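Local coordinates for protein putative cellulase CEL6 (Mycobacterium tuberculosis, PDB 1UP3) that probably hydrolyses beta-1,4-glucosidic bonds within cellulose, as a family 6 endoglucanase, at residues A[48-61]-A[99-113]. Numbering follows the deposited sequence.
Sequences FPPATVGGTVARYT and GWIDAVASGLGSSPA
G54 meets G107 where the two helices come closest, their CA atoms 4.0 Å apart. The backbones touch directly here: G107 CA lies 3.3 Å from G54 O in a CA-H...O contact. A second, longer one joins A58 CA to G107 O. Toward the N-terminal end, A103 CB touches both P50 O and V53 CG1; A103 CB and V53 CG1, 3.5 Å apart, are tighter than usual for carbon atoms. V53 CG1 also reaches W100 CD1, and V53 CG2 meets V104 CG2. V57 holds CG1 anti to its backbone N (chi1 167°), which sets this methyl against L108 CD2 at 3.6 Å. T61 CG2 reaches the same leucine methyl, the two side chains crossing at about a right angle.

Helices 50-66 and 94-108 are successive helices of the parallel alpha/beta fold of family 6, a distorted barrel. They follow strands 42-44 and 72-75 and run roughly parallel, at 31°. The W100 indole lies against the F48-P50 lead-in to the first helix, its edge toward F48 O and P50 N. W100 NE1 gives a weak, bent hydrogen bond to F48 O (2.8 Å, 126° at the hydrogen), and P50 N lies in the ring plane. L44, L75 and F91 also pack on this indole.

At the far end T61 OG1 bonds back to V57 O, which also accepts T61 N. A water donates to both T61 O and P112 O, linking the first helix to the residue just before strand 113-117.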
loop_
_atom_site.group_PDB
_atom_site.type_symbol
_atom_site.label_atom_id
_atom_site.label_comp_id
_atom_site.label_asym_id
_atom_site.label_seq_id
_atom_site.Cartn_x
_atom_site.Cartn_y
_atom_site.Cartn_z
ATOM N N PHE A 48 -16.328 -3.063 0.431
ATOM C CA PHE A 48 -16.792 -2.440 -0.798
ATOM C C PHE A 48 -17.097 -3.580 -1.766
ATOM O O PHE A 48 -16.202 -4.106 -2.433
ATOM C CB PHE A 48 -15.711 -1.532 -1.389
ATOM C CG PHE A 48 -15.220 -0.476 -0.455
ATOM C CD1 PHE A 48 -14.256 -0.782 0.475
ATOM C CD2 PHE A 48 -15.727 0.810 -0.509
ATOM C CE1 PHE A 48 -13.783 0.160 1.361
ATOM C CE2 PHE A 48 -15.264 1.782 0.385
ATOM C CZ PHE A 48 -14.277 1.439 1.319
ATOM N N PRO A 49 -18.347 -4.036 -1.813
ATOM C CA PRO A 49 -18.635 -5.242 -2.604
ATOM C C PRO A 49 -18.507 -5.041 -4.104
ATOM O O PRO A 49 -18.578 -3.905 -4.545
ATOM C CB PRO A 49 -20.098 -5.553 -2.259
ATOM C CG PRO A 49 -20.671 -4.243 -1.801
ATOM C CD PRO A 49 -19.529 -3.484 -1.152
ATOM N N PRO A 50 -18.351 -6.114 -4.895
ATOM C CA PRO A 50 -18.308 -6.017 -6.348
ATOM C C PRO A 50 -19.436 -5.187 -6.942
ATOM O O PRO A 50 -19.255 -4.477 -7.952
ATOM C CB PRO A 50 -18.373 -7.483 -6.796
ATOM C CG PRO A 50 -17.787 -8.228 -5.675
ATOM C CD PRO A 50 -18.155 -7.509 -4.437
ATOM N N ALA A 51 -20.609 -5.266 -6.320
ATOM C CA ALA A 51 -21.783 -4.623 -6.878
ATOM C C ALA A 51 -21.659 -3.120 -6.911
ATOM O O ALA A 51 -22.339 -2.463 -7.737
ATOM C CB ALA A 51 -22.992 -4.979 -6.070
ATOM N N THR A 52 -20.872 -2.546 -5.994
ATOM C CA THR A 52 -20.796 -1.093 -5.865
ATOM C C THR A 52 -19.406 -0.477 -5.927
ATOM O O THR A 52 -19.278 0.749 -6.031
ATOM C CB THR A 52 -21.475 -0.620 -4.581
ATOM O OG1 THR A 52 -20.762 -1.150 -3.459
ATOM C CG2 THR A 52 -22.959 -1.164 -4.519
ATOM N N VAL A 53 -18.353 -1.284 -5.811
ATOM C CA VAL A 53 -17.003 -0.719 -5.711
ATOM C C VAL A 53 -16.589 0.084 -6.956
ATOM O O VAL A 53 -15.748 0.989 -6.865
ATOM C CB VAL A 53 -15.962 -1.811 -5.388
ATOM C CG1 VAL A 53 -15.763 -2.809 -6.536
ATOM C CG2 VAL A 53 -14.600 -1.196 -5.010
ATOM N N GLY A 54 -17.152 -0.243 -8.109
ATOM C CA GLY A 54 -16.898 0.503 -9.320
ATOM C C GLY A 54 -17.240 1.972 -9.167
ATOM O O GLY A 54 -16.463 2.845 -9.564
ATOM N N GLY A 55 -18.405 2.250 -8.596
ATOM C CA GLY A 55 -18.810 3.610 -8.321
ATOM C C GLY A 55 -17.912 4.275 -7.323
ATOM O O GLY A 55 -17.592 5.454 -7.478
ATOM N N THR A 56 -17.473 3.552 -6.292
ATOM C CA THR A 56 -16.562 4.115 -5.299
ATOM C C THR A 56 -15.236 4.531 -5.942
ATOM O O THR A 56 -14.695 5.604 -5.659
ATOM C CB THR A 56 -16.344 3.066 -4.210
ATOM O OG1 THR A 56 -17.619 2.755 -3.606
ATOM C CG2 THR A 56 -15.492 3.625 -3.083
ATOM N N VAL A 57 -14.726 3.665 -6.802
ATOM C CA VAL A 57 -13.458 3.920 -7.482
ATOM C C VAL A 57 -13.601 5.065 -8.482
ATOM O O VAL A 57 -12.722 5.935 -8.530
ATOM C CB VAL A 57 -12.924 2.641 -8.153
ATOM C CG1 VAL A 57 -11.791 2.925 -9.133
ATOM C CG2 VAL A 57 -12.509 1.658 -7.086
ATOM N N ALA A 58 -14.701 5.087 -9.245
ATOM C CA ALA A 58 -14.901 6.167 -10.210
ATOM C C ALA A 58 -14.999 7.524 -9.484
ATOM O O ALA A 58 -14.465 8.544 -9.968
ATOM C CB ALA A 58 -16.131 5.941 -11.030
ATOM N N ARG A 59 -15.651 7.546 -8.335
ATOM C CA ARG A 59 -15.807 8.766 -7.533
ATOM C C ARG A 59 -14.439 9.254 -7.090
ATOM O O ARG A 59 -14.110 10.428 -7.211
ATOM C CB ARG A 59 -16.682 8.476 -6.298
ATOM C CG ARG A 59 -16.890 9.618 -5.368
ATOM C CD ARG A 59 -17.736 9.218 -4.171
ATOM N NE ARG A 59 -17.944 10.332 -3.269
ATOM C CZ ARG A 59 -17.075 10.697 -2.347
ATOM N NH1 ARG A 59 -15.945 10.032 -2.190
ATOM N NH2 ARG A 59 -17.337 11.728 -1.567
ATOM N N TYR A 60 -13.634 8.345 -6.561
ATOM C CA TYR A 60 -12.332 8.736 -6.001
ATOM C C TYR A 60 -11.368 9.201 -7.100
ATOM O O TYR A 60 -10.711 10.265 -6.956
ATOM C CB TYR A 60 -11.730 7.573 -5.200
ATOM C CG TYR A 60 -10.584 8.015 -4.308
ATOM C CD1 TYR A 60 -10.825 8.474 -3.010
ATOM C CD2 TYR A 60 -9.280 7.889 -4.708
ATOM C CE1 TYR A 60 -9.794 8.858 -2.194
ATOM C CE2 TYR A 60 -8.231 8.274 -3.873
ATOM C CZ TYR A 60 -8.507 8.761 -2.633
ATOM O OH TYR A 60 -7.480 9.122 -1.766
ATOM N N THR A 61 -11.300 8.462 -8.195
ATOM C CA THR A 61 -10.379 8.827 -9.279
ATOM C C THR A 61 -10.846 10.119 -9.968
ATOM O O THR A 61 -10.054 10.966 -10.375
ATOM C CB THR A 61 -10.151 7.721 -10.293
ATOM O OG1 THR A 61 -11.361 7.356 -10.931
ATOM C CG2 THR A 61 -9.648 6.454 -9.628
ATOM N N GLY A 99 -14.595 -11.105 -9.310
ATOM C CA GLY A 99 -15.693 -10.210 -9.620
ATOM C C GLY A 99 -15.426 -8.807 -9.104
ATOM O O GLY A 99 -15.761 -7.802 -9.742
ATOM N N TRP A 100 -14.797 -8.758 -7.941
ATOM C CA TRP A 100 -14.372 -7.499 -7.330
ATOM C C TRP A 100 -13.366 -6.765 -8.200
ATOM O O TRP A 100 -13.538 -5.575 -8.444
ATOM C CB TRP A 100 -13.768 -7.775 -5.975
ATOM C CG TRP A 100 -13.487 -6.563 -5.096
ATOM C CD1 TRP A 100 -14.408 -5.710 -4.534
ATOM C CD2 TRP A 100 -12.194 -6.146 -4.589
ATOM N NE1 TRP A 100 -13.769 -4.795 -3.722
ATOM C CE2 TRP A 100 -12.422 -5.042 -3.725
ATOM C CE3 TRP A 100 -10.873 -6.613 -4.747
ATOM C CZ2 TRP A 100 -11.375 -4.382 -3.047
ATOM C CZ3 TRP A 100 -9.856 -5.974 -4.095
ATOM C CH2 TRP A 100 -10.114 -4.865 -3.236
ATOM N N ILE A 101 -12.327 -7.471 -8.666
ATOM C CA ILE A 101 -11.343 -6.890 -9.567
ATOM C C ILE A 101 -12.023 -6.376 -10.874
ATOM O O ILE A 101 -11.686 -5.292 -11.348
ATOM C CB ILE A 101 -10.236 -7.947 -9.916
ATOM C CG1 ILE A 101 -9.357 -8.231 -8.690
ATOM C CG2 ILE A 101 -9.450 -7.483 -11.102
ATOM C CD1 ILE A 101 -8.601 -6.991 -8.144
ATOM N N ASP A 102 -12.990 -7.128 -11.425
ATOM C CA ASP A 102 -13.678 -6.660 -12.616
ATOM C C ASP A 102 -14.362 -5.342 -12.356
ATOM O O ASP A 102 -14.360 -4.444 -13.217
ATOM C CB ASP A 102 -14.730 -7.659 -13.101
ATOM C CG ASP A 102 -14.137 -8.940 -13.614
ATOM O OD1 ASP A 102 -12.937 -8.997 -13.929
ATOM O OD2 ASP A 102 -14.835 -9.987 -13.737
ATOM N N ALA A 103 -14.994 -5.252 -11.201
ATOM C CA ALA A 103 -15.711 -4.035 -10.814
ATOM C C ALA A 103 -14.771 -2.857 -10.583
ATOM O O ALA A 103 -15.052 -1.748 -11.016
ATOM C CB ALA A 103 -16.549 -4.300 -9.586
ATOM N N VAL A 104 -13.651 -3.074 -9.899
ATOM C CA VAL A 104 -12.657 -2.030 -9.733
ATOM C C VAL A 104 -12.183 -1.507 -11.110
ATOM O O VAL A 104 -12.099 -0.301 -11.339
ATOM C CB VAL A 104 -11.459 -2.510 -8.920
ATOM C CG1 VAL A 104 -10.313 -1.528 -8.963
ATOM C CG2 VAL A 104 -11.847 -2.775 -7.449
ATOM N N ALA A 105 -11.875 -2.412 -12.028
ATOM C CA ALA A 105 -11.447 -2.025 -13.368
ATOM C C ALA A 105 -12.533 -1.247 -14.126
ATOM O O ALA A 105 -12.224 -0.320 -14.874
ATOM C CB ALA A 105 -11.002 -3.272 -14.130
ATOM N N SER A 106 -13.786 -1.630 -13.942
ATOM C CA SER A 106 -14.892 -0.913 -14.563
ATOM C C SER A 106 -14.939 0.513 -14.053
ATOM O O SER A 106 -15.197 1.455 -14.811
ATOM C CB SER A 106 -16.233 -1.623 -14.275
ATOM O OG SER A 106 -16.768 -1.332 -12.980
ATOM N N GLY A 107 -14.651 0.709 -12.785
ATOM C CA GLY A 107 -14.669 2.034 -12.232
ATOM C C GLY A 107 -13.464 2.874 -12.608
ATOM O O GLY A 107 -13.563 4.090 -12.659
ATOM N N LEU A 108 -12.323 2.239 -12.865
ATOM C CA LEU A 108 -11.135 2.959 -13.327
ATOM C C LEU A 108 -11.335 3.547 -14.725
ATOM O O LEU A 108 -10.887 4.654 -14.988
ATOM C CB LEU A 108 -9.901 2.062 -13.347
ATOM C CG LEU A 108 -9.334 1.671 -11.966
ATOM C CD1 LEU A 108 -8.247 0.622 -12.128
ATOM C CD2 LEU A 108 -8.787 2.867 -11.196
ATOM N N GLY A 109 -11.972 2.802 -15.616
ATOM C CA GLY A 109 -12.103 3.198 -17.012
ATOM C C GLY A 109 -10.733 3.475 -17.598
ATOM O O GLY A 109 -9.865 2.599 -17.592
ATOM N N SER A 110 -10.559 4.691 -18.121
ATOM C CA SER A 110 -9.282 5.125 -18.665
ATOM C C SER A 110 -8.655 6.215 -17.811
ATOM O O SER A 110 -7.781 6.949 -18.291
ATOM C CB SER A 110 -9.456 5.601 -20.118
ATOM O OG SER A 110 -9.641 4.491 -20.982
ATOM N N SER A 111 -9.079 6.305 -16.537
ATOM C CA SER A 111 -8.634 7.390 -15.666
ATOM C C SER A 111 -7.276 7.129 -15.030
ATOM O O SER A 111 -6.906 5.960 -14.776
ATOM C CB SER A 111 -9.664 7.658 -14.590
ATOM O OG SER A 111 -10.912 7.952 -15.200
ATOM N N PRO A 112 -6.513 8.205 -14.770
ATOM C CA PRO A 112 -5.213 8.053 -14.104
ATOM C C PRO A 112 -5.379 7.515 -12.691
ATOM O O PRO A 112 -6.258 7.956 -11.950
ATOM C CB PRO A 112 -4.677 9.481 -14.034
ATOM C CG PRO A 112 -5.381 10.168 -15.082
ATOM C CD PRO A 112 -6.756 9.625 -15.103
ATOM N N ALA A 113 -4.556 6.541 -12.328
ATOM C CA ALA A 113 -4.545 6.018 -10.964
ATOM C C ALA A 113 -3.241 5.271 -10.739
ATOM O O ALA A 113 -2.668 4.706 -11.677
ATOM C CB ALA A 113 -5.756 5.086 -10.675
HETATM O O HOH W 1 -7.599 10.309 -11.866
#